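Local coordinates for putative uncharacterized protein (Staphylococcus aureus subsp. aureus Mu50, PDB 3FYM) that is of unknown function but, as the helix-turn-helix soluble domain of a putative membrane protein, probably binds DNA, at residues V34-N39 against E51-K56. Numbering follows the deposited sequence. Where two conformers were deposited one is given.
With ZN (zinc ion), chain B.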
loop_
_atom_site.group_PDB
_atom_site.type_symbol
_atom_site.label_atom_id
_atom_site.label_comp_id
_atom_site.label_asym_id
_atom_site.label_seq_id
_atom_site.Cartn_x
_atom_site.Cartn_y
_atom_site.Cartn_z
ATOM N N VAL A 34 6.290 -4.525 2.323
ATOM C CA VAL A 34 6.030 -5.956 2.134
ATOM C C VAL A 34 4.770 -6.367 2.799
ATOM O O VAL A 34 3.981 -7.141 2.265
ATOM C CB VAL A 34 7.264 -6.768 2.558
ATOM C CG1 VAL A 34 6.953 -8.268 2.540
ATOM C CG2 VAL A 34 8.451 -6.470 1.626
ATOM N N HIS A 35 4.508 -5.851 4.038
ATOM C CA HIS A 35 3.203 -6.143 4.654
ATOM C C HIS A 35 2.056 -5.682 3.756
ATOM O O HIS A 35 1.097 -6.453 3.554
ATOM C CB HIS A 35 3.070 -5.549 6.037
ATOM C CG HIS A 35 3.932 -6.136 7.097
ATOM N ND1 HIS A 35 4.131 -7.500 7.206
ATOM C CD2 HIS A 35 4.611 -5.609 8.101
ATOM C CE1 HIS A 35 4.933 -7.715 8.252
ATOM N NE2 HIS A 35 5.256 -6.575 8.856
ATOM N N ILE A 36 2.144 -4.490 3.194
ATOM C CA ILE A 36 1.045 -4.065 2.297
ATOM C C ILE A 36 0.918 -4.967 1.098
ATOM O O ILE A 36 -0.190 -5.335 0.710
ATOM C CB ILE A 36 1.274 -2.596 1.898
ATOM C CG1 ILE A 36 1.281 -1.739 3.162
ATOM C CG2 ILE A 36 0.248 -2.146 0.865
ATOM C CD1 ILE A 36 1.905 -0.398 3.057
ATOM N N GLU A 37 2.045 -5.369 0.479
ATOM C CA GLU A 37 1.992 -6.205 -0.726
ATOM C C GLU A 37 1.311 -7.543 -0.433
ATOM O O GLU A 37 0.767 -8.152 -1.337
ATOM C CB GLU A 37 3.395 -6.442 -1.314
ATOM C CG GLU A 37 3.983 -5.183 -1.896
ATOM C CD GLU A 37 5.329 -5.329 -2.579
ATOM O OE1 GLU A 37 5.983 -6.369 -2.467
ATOM O OE2 GLU A 37 5.728 -4.328 -3.235
ATOM N N ASN A 38 1.415 -7.970 0.833
ATOM C CA ASN A 38 0.860 -9.241 1.270
ATOM C C ASN A 38 -0.465 -9.087 1.998
ATOM O O ASN A 38 -0.972 -10.078 2.573
ATOM C CB ASN A 38 1.905 -10.002 2.093
ATOM C CG ASN A 38 3.021 -10.403 1.124
ATOM O OD1 ASN A 38 4.064 -9.724 0.979
ATOM N ND2 ASN A 38 2.846 -11.406 0.320
ATOM N N ASN A 39 -1.067 -7.904 1.982
ATOM C CA ASN A 39 -2.348 -7.653 2.678
ATOM C C ASN A 39 -2.246 -7.963 4.176
ATOM O O ASN A 39 -3.241 -8.274 4.831
ATOM C CB ASN A 39 -3.539 -8.347 2.030
ATOM C CG ASN A 39 -4.150 -7.571 0.856
ATOM O OD1 ASN A 39 -3.440 -7.145 -0.035
ATOM N ND2 ASN A 39 -5.461 -7.449 0.834
ATOM N N GLU A 51 -4.564 2.830 4.667
ATOM C CA GLU A 51 -4.942 3.572 3.463
ATOM C C GLU A 51 -3.889 4.564 3.062
ATOM O O GLU A 51 -3.560 4.679 1.873
ATOM C CB GLU A 51 -6.301 4.269 3.675
ATOM C CG GLU A 51 -6.706 5.015 2.432
ATOM C CD GLU A 51 -8.085 5.616 2.470
ATOM O OE1 GLU A 51 -8.886 5.353 3.337
ATOM O OE2 GLU A 51 -8.415 6.330 1.559
ATOM N N GLY A 52 -3.347 5.332 4.034
ATOM C CA GLY A 52 -2.340 6.297 3.678
ATOM C C GLY A 52 -1.087 5.661 3.082
ATOM O O GLY A 52 -0.483 6.258 2.166
ATOM N N PHE A 53 -0.692 4.517 3.568
ATOM C CA PHE A 53 0.446 3.799 2.973
ATOM C C PHE A 53 0.125 3.363 1.548
ATOM O O PHE A 53 0.960 3.499 0.635
ATOM C CB PHE A 53 0.855 2.610 3.797
ATOM C CG PHE A 53 1.477 2.876 5.120
ATOM C CD1 PHE A 53 1.509 1.909 6.094
ATOM C CD2 PHE A 53 2.077 4.061 5.423
ATOM C CE1 PHE A 53 2.187 2.066 7.281
ATOM C CE2 PHE A 53 2.764 4.222 6.632
ATOM C CZ PHE A 53 2.796 3.231 7.558
ATOM N N ILE A 54 -1.054 2.767 1.353
ATOM C CA ILE A 54 -1.476 2.370 -0.002
ATOM C C ILE A 54 -1.469 3.570 -0.923
ATOM O O ILE A 54 -1.041 3.472 -2.071
ATOM C CB ILE A 54 -2.855 1.691 0.069
ATOM C CG1 ILE A 54 -2.754 0.292 0.695
ATOM C CG2 ILE A 54 -3.504 1.593 -1.310
ATOM C CD1 ILE A 54 -4.079 -0.280 1.119
ATOM N N ARG A 55 -1.984 4.691 -0.459
ATOM C CA ARG A 55 -2.060 5.910 -1.259
ATOM C C ARG A 55 -0.680 6.391 -1.698
ATOM O O ARG A 55 -0.481 6.757 -2.865
ATOM C CB ARG A 55 -2.783 6.992 -0.462
ATOM C CG ARG A 55 -2.949 8.303 -1.111
ATOM C CD ARG A 55 -3.761 9.279 -0.247
ATOM N NE ARG A 55 -5.109 8.711 0.026
ATOM C CZ ARG A 55 -6.098 8.733 -0.865
ATOM N NH1 ARG A 55 -7.221 8.164 -0.562
ATOM N NH2 ARG A 55 -5.945 9.310 -2.030
ATOM N N LYS A 56 0.275 6.393 -0.777
ATOM C CA LYS A 56 1.600 6.863 -1.135
ATOM C C LYS A 56 2.263 5.906 -2.115
ATOM O O LYS A 56 2.907 6.331 -3.075
ATOM C CB LYS A 56 2.422 7.043 0.141
ATOM C CG LYS A 56 3.777 7.651 -0.146
ATOM C CD LYS A 56 3.706 9.009 -0.812
ATOM C CE LYS A 56 5.069 9.643 -1.006
ATOM N NZ LYS A 56 4.901 11.069 -1.418
HETATM ZN ZN ZN B . 6.292 -6.503 10.532
HETATM O O HOH W 1 5.158 -5.826 12.025
#
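Ile-36 of helix 30-37 packs against Phe-53 and Ile-54 of helix 50-60, joining two helices of the helix-turn-helix domain in its buried core, with the CA atoms of Ile-36 and Ile-54 separated by 7.3 Å. One residue earlier, His-35 turns from this interface to zinc: NE2 binds the metal at 2.0 Å, a water ligates it at a similar distance and Glu-31 is a further ligand, while ND1 is hydrogen-bonded to Glu-40, which would fix the ring's rotation. Ile-36 then divides its two branches between Phe-53 and Ile-54. CG1 lies anti to its own carbonyl carbon (chi1 -60°) and carries CD1 obliquely to the Phe-53 ring; Ile-36 CD1 lies 3.3 Å from Phe-53 CB, a short approach of one of two conformers, so its exact value carries little weight. The two side chains cross at about a right angle. Ile-36 CG2 meets Ile-54 CG1 at 3.9 Å. Leu-8 of helix 4-14 also touches Ile-36. Glu-37 is turned to that same helix, bridging to Arg-12, and is hydrogen-bonded to Tyr-57 of helix 50-60. At positive phi (58°), Asn-39 is the C-prime residue of a Schellman motif closing helix 30-37: Glu-40 N bonds to His-35 O, and Asn-39 N to Ile-36 O at 3.0 Å.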